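Local coordinates for protein GCN5-related N-acetyltransferase (Brucella melitensis biovar Abortus 2308, PDB 3TCV) that probably transfers an acetyl group from acetyl-CoA to an amine, perhaps the N-terminal serine or alanine of a protein, as a GNAT-fold acetyltransferase, at residues Y43-L49 with F100-K106; A60-V64 with Y133-L137; A219-W223 with K237-R243. All coordinates share one frame; numbering follows the deposited sequence.

Contact 1 (Y43-L49 with F100-K106); sequences YVRLEPL and FFAVIDK
Residues V44-P48 and F100-D105 run antiparallel at 149°, their axes 4.3 Å apart, and six main-chain hydrogen bonds join Y43-L49 to F100-K106, with R45-I104 and E47-A102 as the hydrogen-bonded pairs. V44, L46, V103 and D105 share one face of the sheet; R45, E47, A102 and I104 share the other. On that second face I104 does most of the touching, its CG1 branch set opposite the carbonyl carbon (chi1 -68°) and pointing to E47. CD1 lies against the carboxylate end of E47, 3.3 Å from CD, while CG2 sits over one face of the R45 guanidinium, 3.8 Å from NH2. The guanidinium turns its NE, within its own plane, to E47 OE2 at 2.7 Å, so a salt bridge between two residues of one strand is laid across an isoleucine of the next. E47 OE1 is taken by H54, which fixes the carboxylate from its other oxygen. On the first face L46 and V103 lie side by side, L46 CD2 3.9 Å from V103 CG2, and V44 CG2 presses tightly on V103 CG1; L150 and F151 of helix 142-158 pack on this side. Where the pairing ends at L49 and F100, L49 lays CD2 against F100 CB at 3.7 Å. At the Y43-K106 end a water donates to both Y43 O and D105 OD1, while D105 OD2 is hydrogen-bonded to S108 OG, and K106 reaches back to E40 and G41 with its ammonium. The pairing is that of neighbouring antiparallel strands in the N-terminal half of the GNAT sheet, with helices on both faces.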
loop_
_atom_site.group_PDB
_atom_site.type_symbol
_atom_site.label_atom_id
_atom_site.label_comp_id
_atom_site.label_asym_id
_atom_site.label_seq_id
_atom_site.Cartn_x
_atom_site.Cartn_y
_atom_site.Cartn_z
ATOM N N TYR B 43 -0.838 -24.084 21.889
ATOM C CA TYR B 43 -2.031 -23.443 22.474
ATOM C C TYR B 43 -3.179 -23.288 21.472
ATOM O O TYR B 43 -4.334 -23.235 21.856
ATOM C CB TYR B 43 -1.649 -22.063 23.044
ATOM C CG TYR B 43 -0.459 -22.117 23.977
ATOM C CD1 TYR B 43 -0.584 -22.613 25.268
ATOM C CD2 TYR B 43 0.801 -21.679 23.574
ATOM C CE1 TYR B 43 0.499 -22.674 26.123
ATOM C CE2 TYR B 43 1.892 -21.754 24.424
ATOM C CZ TYR B 43 1.734 -22.238 25.708
ATOM O OH TYR B 43 2.812 -22.331 26.585
ATOM N N VAL B 44 -2.851 -23.236 20.186
ATOM C CA VAL B 44 -3.788 -22.841 19.138
ATOM C C VAL B 44 -3.614 -23.732 17.903
ATOM O O VAL B 44 -2.528 -24.279 17.663
ATOM C CB VAL B 44 -3.511 -21.371 18.755
ATOM C CG1 VAL B 44 -2.361 -21.285 17.741
ATOM C CG2 VAL B 44 -4.766 -20.689 18.258
ATOM N N ARG B 45 -4.692 -23.876 17.138
ATOM C CA ARG B 45 -4.664 -24.500 15.832
ATOM C C ARG B 45 -5.281 -23.531 14.818
ATOM O O ARG B 45 -6.293 -22.891 15.112
ATOM C CB ARG B 45 -5.449 -25.807 15.863
ATOM C CG ARG B 45 -5.415 -26.577 14.562
ATOM C CD ARG B 45 -5.844 -28.023 14.774
ATOM N NE ARG B 45 -7.283 -28.147 14.944
ATOM C CZ ARG B 45 -7.925 -28.373 16.097
ATOM N NH1 ARG B 45 -7.265 -28.527 17.249
ATOM N NH2 ARG B 45 -9.262 -28.473 16.095
ATOM N N LEU B 46 -4.662 -23.428 13.640
ATOM C CA LEU B 46 -5.184 -22.621 12.546
ATOM C C LEU B 46 -5.668 -23.563 11.467
ATOM O O LEU B 46 -4.907 -24.397 11.001
ATOM C CB LEU B 46 -4.101 -21.685 11.974
ATOM C CG LEU B 46 -3.349 -20.794 12.967
ATOM C CD1 LEU B 46 -2.349 -19.853 12.287
ATOM C CD2 LEU B 46 -4.370 -20.021 13.794
ATOM N N GLU B 47 -6.940 -23.431 11.079
ATOM C CA GLU B 47 -7.530 -24.195 9.987
ATOM C C GLU B 47 -8.053 -23.260 8.893
ATOM O O GLU B 47 -8.662 -22.220 9.192
ATOM C CB GLU B 47 -8.676 -25.052 10.528
ATOM C CG GLU B 47 -8.190 -26.167 11.442
ATOM C CD GLU B 47 -9.310 -27.013 12.005
ATOM O OE1 GLU B 47 -10.482 -26.801 11.650
ATOM O OE2 GLU B 47 -9.010 -27.893 12.826
ATOM N N PRO B 48 -7.836 -23.624 7.617
ATOM C CA PRO B 48 -8.402 -22.821 6.541
ATOM C C PRO B 48 -9.896 -22.607 6.772
ATOM O O PRO B 48 -10.613 -23.569 7.070
ATOM C CB PRO B 48 -8.146 -23.684 5.300
ATOM C CG PRO B 48 -6.893 -24.408 5.649
ATOM C CD PRO B 48 -7.063 -24.761 7.094
ATOM N N LEU B 49 -10.356 -21.366 6.679
ATOM C CA LEU B 49 -11.728 -21.073 7.105
ATOM C C LEU B 49 -12.709 -21.866 6.221
ATOM O O LEU B 49 -12.589 -21.845 5.006
ATOM C CB LEU B 49 -12.025 -19.577 7.045
ATOM C CG LEU B 49 -13.380 -19.097 7.546
ATOM C CD1 LEU B 49 -13.549 -19.464 8.996
ATOM C CD2 LEU B 49 -13.538 -17.585 7.333
ATOM N N PHE B 100 -8.306 -16.654 4.590
ATOM C CA PHE B 100 -8.767 -16.748 5.966
ATOM C C PHE B 100 -8.513 -18.077 6.616
ATOM O O PHE B 100 -8.638 -19.135 5.985
ATOM C CB PHE B 100 -10.273 -16.432 6.066
ATOM C CG PHE B 100 -10.590 -14.970 6.017
ATOM C CD1 PHE B 100 -10.664 -14.218 7.188
ATOM C CD2 PHE B 100 -10.838 -14.343 4.811
ATOM C CE1 PHE B 100 -10.969 -12.873 7.151
ATOM C CE2 PHE B 100 -11.141 -12.993 4.763
ATOM C CZ PHE B 100 -11.216 -12.257 5.938
ATOM N N PHE B 101 -8.204 -17.989 7.910
ATOM C CA PHE B 101 -8.053 -19.134 8.794
ATOM C C PHE B 101 -8.886 -18.955 10.043
ATOM O O PHE B 101 -8.897 -17.871 10.650
ATOM C CB PHE B 101 -6.582 -19.292 9.205
ATOM C CG PHE B 101 -5.696 -19.681 8.066
ATOM C CD1 PHE B 101 -5.239 -20.994 7.944
ATOM C CD2 PHE B 101 -5.348 -18.758 7.080
ATOM C CE1 PHE B 101 -4.464 -21.375 6.853
ATOM C CE2 PHE B 101 -4.566 -19.141 5.994
ATOM C CZ PHE B 101 -4.124 -20.442 5.885
ATOM N N ALA B 102 -9.551 -20.024 10.462
ATOM C CA ALA B 102 -10.157 -20.058 11.783
ATOM C C ALA B 102 -9.050 -20.270 12.784
ATOM O O ALA B 102 -8.114 -21.060 12.533
ATOM C CB ALA B 102 -11.185 -21.175 11.893
ATOM N N VAL B 103 -9.170 -19.604 13.931
ATOM C CA VAL B 103 -8.208 -19.724 15.019
ATOM C C VAL B 103 -8.906 -20.521 16.120
ATOM O O VAL B 103 -9.872 -20.041 16.733
ATOM C CB VAL B 103 -7.764 -18.346 15.567
ATOM C CG1 VAL B 103 -6.688 -18.506 16.634
ATOM C CG2 VAL B 103 -7.262 -17.449 14.437
ATOM N N ILE B 104 -8.422 -21.741 16.343
ATOM C CA ILE B 104 -9.037 -22.675 17.288
ATOM C C ILE B 104 -8.267 -22.722 18.607
ATOM O O ILE B 104 -7.089 -23.023 18.638
ATOM C CB ILE B 104 -9.136 -24.096 16.691
ATOM C CG1 ILE B 104 -10.142 -24.121 15.525
ATOM C CG2 ILE B 104 -9.617 -25.086 17.743
ATOM C CD1 ILE B 104 -9.579 -24.529 14.182
ATOM N N ASP B 105 -8.943 -22.422 19.697
ATOM C CA ASP B 105 -8.338 -22.505 21.018
ATOM C C ASP B 105 -8.267 -23.974 21.417
ATOM O O ASP B 105 -9.307 -24.634 21.565
ATOM C CB ASP B 105 -9.188 -21.731 22.028
ATOM C CG ASP B 105 -8.723 -21.921 23.462
ATOM O OD1 ASP B 105 -7.548 -21.594 23.755
ATOM O OD2 ASP B 105 -9.544 -22.379 24.291
ATOM N N LYS B 106 -7.050 -24.485 21.584
ATOM C CA LYS B 106 -6.878 -25.926 21.787
ATOM C C LYS B 106 -7.423 -26.376 23.128
ATOM O O LYS B 106 -7.986 -27.462 23.219
ATOM C CB LYS B 106 -5.426 -26.347 21.636
ATOM C CG LYS B 106 -4.988 -26.414 20.179
ATOM C CD LYS B 106 -3.531 -26.803 20.026
ATOM C CE LYS B 106 -3.260 -28.171 20.625
ATOM N NZ LYS B 106 -1.946 -28.685 20.194
HETATM O O HOH W 1 -5.538 -23.158 24.275
#

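Contact 2 (A60-V64 with Y133-L137)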
loop_
_atom_site.group_PDB
_atom_site.type_symbol
_atom_site.label_atom_id
_atom_site.label_comp_id
_atom_site.label_asym_id
_atom_site.label_seq_id
_atom_site.Cartn_x
_atom_site.Cartn_y
_atom_site.Cartn_z
ATOM N N ALA B 60 -20.537 -17.715 17.257
ATOM C CA ALA B 60 -20.556 -17.587 18.704
ATOM C C ALA B 60 -19.483 -16.613 19.184
ATOM O O ALA B 60 -19.755 -15.670 19.938
ATOM C CB ALA B 60 -20.344 -18.948 19.355
ATOM N N ALA B 61 -18.259 -16.863 18.749
ATOM C CA ALA B 61 -17.123 -15.989 19.107
ATOM C C ALA B 61 -17.354 -14.531 18.697
ATOM O O ALA B 61 -16.939 -13.599 19.397
ATOM C CB ALA B 61 -15.833 -16.533 18.497
ATOM N N SER B 62 -18.042 -14.340 17.575
ATOM C CA SER B 62 -18.222 -13.013 16.969
ATOM C C SER B 62 -19.469 -12.289 17.466
ATOM O O SER B 62 -19.750 -11.193 17.025
ATOM C CB SER B 62 -18.226 -13.111 15.437
ATOM O OG SER B 62 -17.052 -13.790 14.972
ATOM N N SER B 63 -20.220 -12.918 18.373
ATOM C CA SER B 63 -21.480 -12.344 18.872
ATOM C C SER B 63 -21.531 -12.388 20.402
ATOM O O SER B 63 -22.609 -12.371 21.002
ATOM C CB SER B 63 -22.691 -13.067 18.242
ATOM O OG SER B 63 -22.615 -14.480 18.409
ATOM N N VAL B 64 -20.354 -12.417 21.025
ATOM C CA VAL B 64 -20.238 -12.337 22.479
ATOM C C VAL B 64 -20.782 -10.990 22.969
ATOM O O VAL B 64 -20.953 -10.048 22.192
ATOM C CB VAL B 64 -18.774 -12.511 22.947
ATOM C CG1 VAL B 64 -18.300 -13.928 22.704
ATOM C CG2 VAL B 64 -17.864 -11.504 22.241
ATOM N N TYR B 133 -9.515 -11.090 14.128
ATOM C CA TYR B 133 -10.432 -11.028 15.246
ATOM C C TYR B 133 -10.077 -12.163 16.192
ATOM O O TYR B 133 -10.281 -13.335 15.858
ATOM C CB TYR B 133 -11.908 -11.160 14.825
ATOM C CG TYR B 133 -12.802 -11.310 16.025
ATOM C CD1 TYR B 133 -12.806 -10.337 17.021
ATOM C CD2 TYR B 133 -13.620 -12.415 16.197
ATOM C CE1 TYR B 133 -13.584 -10.465 18.163
ATOM C CE2 TYR B 133 -14.415 -12.551 17.344
ATOM C CZ TYR B 133 -14.396 -11.573 18.312
ATOM O OH TYR B 133 -15.171 -11.655 19.466
ATOM N N TRP B 134 -9.540 -11.792 17.357
ATOM C CA TRP B 134 -9.219 -12.732 18.417
ATOM C C TRP B 134 -10.148 -12.483 19.575
ATOM O O TRP B 134 -10.024 -11.497 20.301
ATOM C CB TRP B 134 -7.765 -12.579 18.841
ATOM C CG TRP B 134 -6.747 -12.941 17.790
ATOM C CD1 TRP B 134 -6.849 -13.878 16.776
ATOM C CD2 TRP B 134 -5.390 -12.393 17.676
ATOM N NE1 TRP B 134 -5.695 -13.917 16.033
ATOM C CE2 TRP B 134 -4.770 -13.070 16.545
ATOM C CE3 TRP B 134 -4.675 -11.429 18.362
ATOM C CZ2 TRP B 134 -3.497 -12.758 16.121
ATOM C CZ3 TRP B 134 -3.382 -11.122 17.926
ATOM C CH2 TRP B 134 -2.812 -11.773 16.830
ATOM N N GLY B 135 -11.121 -13.374 19.738
ATOM C CA GLY B 135 -12.139 -13.223 20.748
ATOM C C GLY B 135 -11.679 -13.562 22.149
ATOM O O GLY B 135 -10.505 -13.893 22.390
ATOM N N PRO B 136 -12.605 -13.470 23.095
ATOM C CA PRO B 136 -12.282 -13.589 24.518
ATOM C C PRO B 136 -11.632 -14.907 24.941
ATOM O O PRO B 136 -10.887 -14.911 25.917
ATOM C CB PRO B 136 -13.624 -13.383 25.211
ATOM C CG PRO B 136 -14.665 -13.600 24.187
ATOM C CD PRO B 136 -14.052 -13.346 22.848
ATOM N N LEU B 137 -11.843 -15.991 24.207
ATOM C CA LEU B 137 -11.206 -17.245 24.566
ATOM C C LEU B 137 -9.695 -17.162 24.457
ATOM O O LEU B 137 -8.989 -17.877 25.158
ATOM C CB LEU B 137 -11.701 -18.405 23.713
ATOM C CG LEU B 137 -13.135 -18.910 23.874
ATOM C CD1 LEU B 137 -13.357 -20.029 22.868
ATOM C CD2 LEU B 137 -13.399 -19.402 25.295
#
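Y133 reaches from the end of strand 126-134 to the last turn of helix 51-61, and its hydroxyl donates a short hydrogen bond to A61 O, OH to O 2.6 Å. The hydroxyl is tilted 34° from the carbonyl plane, while A61 O itself lies at the edge of the phenol ring, near its plane. What puts the hydroxyl there is the first torsion: with CG anti to the backbone N (chi1 171°), the ring leaves the strand in the direction of the helix. G135 N lies over the centre of one ring face, 4.0 Å above the plane, where the chain leaves the strand. S62 approaches the ring obliquely, OG 3.8 Å from Y133 CE2, but its hydroxyl is hydrogen-bonded to L58 O, four residues earlier. In GNAT terms, this ties the end of helix 51-61, which follows strand 44-48, to the end of a central strand. That strand, 126-134, lies parallel to its neighbour 163-169; as in other GNAT enzymes, these two are probably the pair that splay apart where acetyl-CoA usually binds. F71 meets the Y133 ring with the planes at about 50°, and R70 of helix 67-70 touches Y133, V64 and P136 alike. V64 and A61 contribute about equally from 60-64. V64 splits its methyls between two partners: CG2 comes to 3.9 Å from Y133 OH, and CG1 meets P136 CG tip to tip at the same 3.9 Å. A61 adds a looser apolar touch, its CB 4.4 Å from Y133 CE2.

Contact 3 (A219-W223 with K237-R243); sequences AYQAW and KTLQEFR
W223 and L239 bury the most surface where A219-W223 meets K237-R243. The L239 side chain serves three surfaces: CB lies over the five-membered ring of W223, 4.3 Å from its centroid and 14° off the normal; CD1 touches W223 CB; and CD2 stands over the Y220 ring, 4.1 Å from the centroid, in a second CH-pi contact. One leucine thus bridges the rings of Y220 and W223, three residues apart on the helix. F242 packs beside it. A222 CB rests over one face of its ring, 4.0 Å from the centroid, and W223 N sits over the same ring, while F242 CD2 comes to the edge of the indole, in its plane, and touches W223 CB at 3.8 Å. Beside this, A219 brings its methyl, CB, to R243 CG at 3.6 Å; the axes of 219-223 and 239-243 approach to 8.7 Å, a spacing to which the small A219 and A222 are suited.

A chi1 of -173° turns the W223 indole away from its own backbone N and swings it to the start of the second helix, where W223 CD1 lies 3.3 Å from L239 N. The indole N-H is held by Q235, and F229 and R181 add an edge-to-face and a cation-pi contact. The Y220 hydroxyl is fixed by F182 O, and its ring meets F149 of helix 142-158. The start of helix 239-245 is closed by a capping box, with T238 at the N-cap: E241 N donates to T238 OG1, and T238 N donates to E241 OE1 at 2.8 Å. What results is two consecutive C-terminal helices, 213-224 and 239-245, whose contacting segments run roughly antiparallel (131°), joined by a loop and packed, through Y220 and W223, on helix 142-158 of the GNAT fold.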
loop_
_atom_site.group_PDB
_atom_site.type_symbol
_atom_site.label_atom_id
_atom_site.label_comp_id
_atom_site.label_asym_id
_atom_site.label_seq_id
_atom_site.Cartn_x
_atom_site.Cartn_y
_atom_site.Cartn_z
ATOM N N ALA B 219 12.864 -15.357 20.481
ATOM C CA ALA B 219 12.173 -14.694 21.590
ATOM C C ALA B 219 10.751 -15.234 21.763
ATOM O O ALA B 219 10.281 -15.398 22.885
ATOM C CB ALA B 219 12.161 -13.178 21.380
ATOM N N TYR B 220 10.063 -15.486 20.652
ATOM C CA TYR B 220 8.731 -16.069 20.712
ATOM C C TYR B 220 8.797 -17.500 21.270
ATOM O O TYR B 220 7.957 -17.890 22.070
ATOM C CB TYR B 220 8.108 -16.142 19.340
ATOM C CG TYR B 220 7.377 -14.905 18.821
ATOM C CD1 TYR B 220 5.973 -14.868 18.743
ATOM C CD2 TYR B 220 8.080 -13.798 18.331
ATOM C CE1 TYR B 220 5.310 -13.747 18.211
ATOM C CE2 TYR B 220 7.424 -12.696 17.829
ATOM C CZ TYR B 220 6.044 -12.663 17.770
ATOM O OH TYR B 220 5.429 -11.548 17.206
ATOM N N GLN B 221 9.756 -18.275 20.770
ATOM C CA GLN B 221 9.884 -19.679 21.200
ATOM C C GLN B 221 10.135 -19.723 22.698
ATOM O O GLN B 221 9.580 -20.559 23.395
ATOM C CB GLN B 221 11.009 -20.392 20.442
ATOM C CG GLN B 221 10.576 -20.924 19.084
ATOM C CD GLN B 221 11.724 -21.501 18.267
ATOM O OE1 GLN B 221 12.869 -21.067 18.378
ATOM N NE2 GLN B 221 11.400 -22.458 17.407
ATOM N N ALA B 222 10.949 -18.809 23.199
ATOM C CA ALA B 222 11.247 -18.749 24.629
ATOM C C ALA B 222 9.990 -18.376 25.419
ATOM O O ALA B 222 9.688 -18.990 26.435
ATOM C CB ALA B 222 12.368 -17.752 24.898
ATOM N N TRP B 223 9.235 -17.396 24.919
ATOM C CA TRP B 223 8.025 -16.922 25.586
ATOM C C TRP B 223 6.909 -17.944 25.598
ATOM O O TRP B 223 6.183 -18.057 26.591
ATOM C CB TRP B 223 7.527 -15.599 24.942
ATOM C CG TRP B 223 6.383 -15.019 25.731
ATOM C CD1 TRP B 223 6.451 -14.241 26.883
ATOM C CD2 TRP B 223 4.952 -15.237 25.520
ATOM N NE1 TRP B 223 5.213 -13.960 27.356
ATOM C CE2 TRP B 223 4.271 -14.509 26.584
ATOM C CE3 TRP B 223 4.191 -15.904 24.570
ATOM C CZ2 TRP B 223 2.897 -14.469 26.678
ATOM C CZ3 TRP B 223 2.811 -15.874 24.691
ATOM C CH2 TRP B 223 2.179 -15.163 25.718
ATOM N N LYS B 237 7.826 -14.052 32.292
ATOM C CA LYS B 237 8.397 -12.881 31.630
ATOM C C LYS B 237 7.559 -12.557 30.401
ATOM O O LYS B 237 6.881 -13.425 29.839
ATOM C CB LYS B 237 9.834 -13.131 31.216
ATOM C CG LYS B 237 10.826 -13.232 32.375
ATOM C CD LYS B 237 12.267 -13.263 31.888
ATOM C CE LYS B 237 12.649 -14.574 31.192
ATOM N NZ LYS B 237 13.063 -15.724 32.081
ATOM N N THR B 238 7.589 -11.295 30.002
ATOM C CA THR B 238 6.788 -10.842 28.862
ATOM C C THR B 238 7.555 -11.034 27.543
ATOM O O THR B 238 8.782 -11.203 27.532
ATOM C CB THR B 238 6.441 -9.350 28.973
ATOM O OG1 THR B 238 7.637 -8.588 28.852
ATOM C CG2 THR B 238 5.762 -8.999 30.293
ATOM N N LEU B 239 6.830 -10.988 26.440
ATOM C CA LEU B 239 7.420 -11.116 25.104
ATOM C C LEU B 239 8.426 -9.995 24.827
ATOM O O LEU B 239 9.508 -10.260 24.321
ATOM C CB LEU B 239 6.338 -11.202 23.994
ATOM C CG LEU B 239 6.823 -11.454 22.564
ATOM C CD1 LEU B 239 7.764 -12.661 22.447
ATOM C CD2 LEU B 239 5.692 -11.576 21.545
ATOM N N GLN B 240 8.110 -8.762 25.217
ATOM C CA GLN B 240 9.063 -7.661 25.096
ATOM C C GLN B 240 10.330 -7.902 25.923
ATOM O O GLN B 240 11.438 -7.571 25.492
ATOM C CB GLN B 240 8.432 -6.319 25.490
ATOM C CG GLN B 240 9.345 -5.109 25.378
ATOM C CD GLN B 240 9.675 -4.708 23.953
ATOM O OE1 GLN B 240 8.787 -4.334 23.193
ATOM N NE2 GLN B 240 10.945 -4.790 23.578
ATOM N N GLU B 241 10.165 -8.481 27.105
ATOM C CA GLU B 241 11.318 -8.824 27.941
ATOM C C GLU B 241 12.244 -9.829 27.243
ATOM O O GLU B 241 13.444 -9.633 27.216
ATOM C CB GLU B 241 10.874 -9.309 29.320
ATOM C CG GLU B 241 10.413 -8.160 30.200
ATOM C CD GLU B 241 9.639 -8.579 31.445
ATOM O OE1 GLU B 241 9.261 -9.760 31.589
ATOM O OE2 GLU B 241 9.393 -7.698 32.288
ATOM N N PHE B 242 11.692 -10.886 26.661
ATOM C CA PHE B 242 12.518 -11.858 25.929
ATOM C C PHE B 242 13.212 -11.231 24.709
ATOM O O PHE B 242 14.365 -11.517 24.417
ATOM C CB PHE B 242 11.684 -13.068 25.506
ATOM C CG PHE B 242 11.503 -14.091 26.598
ATOM C CD1 PHE B 242 12.595 -14.855 27.036
ATOM C CD2 PHE B 242 10.262 -14.311 27.187
ATOM C CE1 PHE B 242 12.445 -15.806 28.061
ATOM C CE2 PHE B 242 10.120 -15.261 28.199
ATOM C CZ PHE B 242 11.199 -16.015 28.610
ATOM N N ARG B 243 12.505 -10.354 24.003
ATOM C CA ARG B 243 13.104 -9.683 22.865
ATOM C C ARG B 243 14.257 -8.789 23.328
ATOM O O ARG B 243 15.312 -8.724 22.687
ATOM C CB ARG B 243 12.019 -8.891 22.077
ATOM C CG ARG B 243 11.030 -9.789 21.321
ATOM C CD ARG B 243 9.815 -9.047 20.751
ATOM N NE ARG B 243 10.262 -7.758 20.210
ATOM C CZ ARG B 243 9.780 -6.568 20.559
ATOM N NH1 ARG B 243 10.352 -5.484 20.048
ATOM N NH2 ARG B 243 8.723 -6.450 21.375
#

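How the contacts relate
Contacts 1 and 2 belong to the same part of the fold, with centres 13 Å apart, and they touch where V103 packs near W134. Both reach the one mixed sheet, and their segments alternate along the chain: strand 44-48 leads straight into helix 51-61, and strand 99-105 precedes strand 126-134. Together they interlock the N-terminal half of the GNAT domain. Contact 3 comes later, after both have closed, and stands apart, its centre 22 Å from contact 1 and 26 Å from contact 2. Helix 142-158 connects the regions: it packs on contact 1, packs against W134 of strand 126-134, and receives Y220 and W223 of contact 3, placing the C-terminal helices against the core.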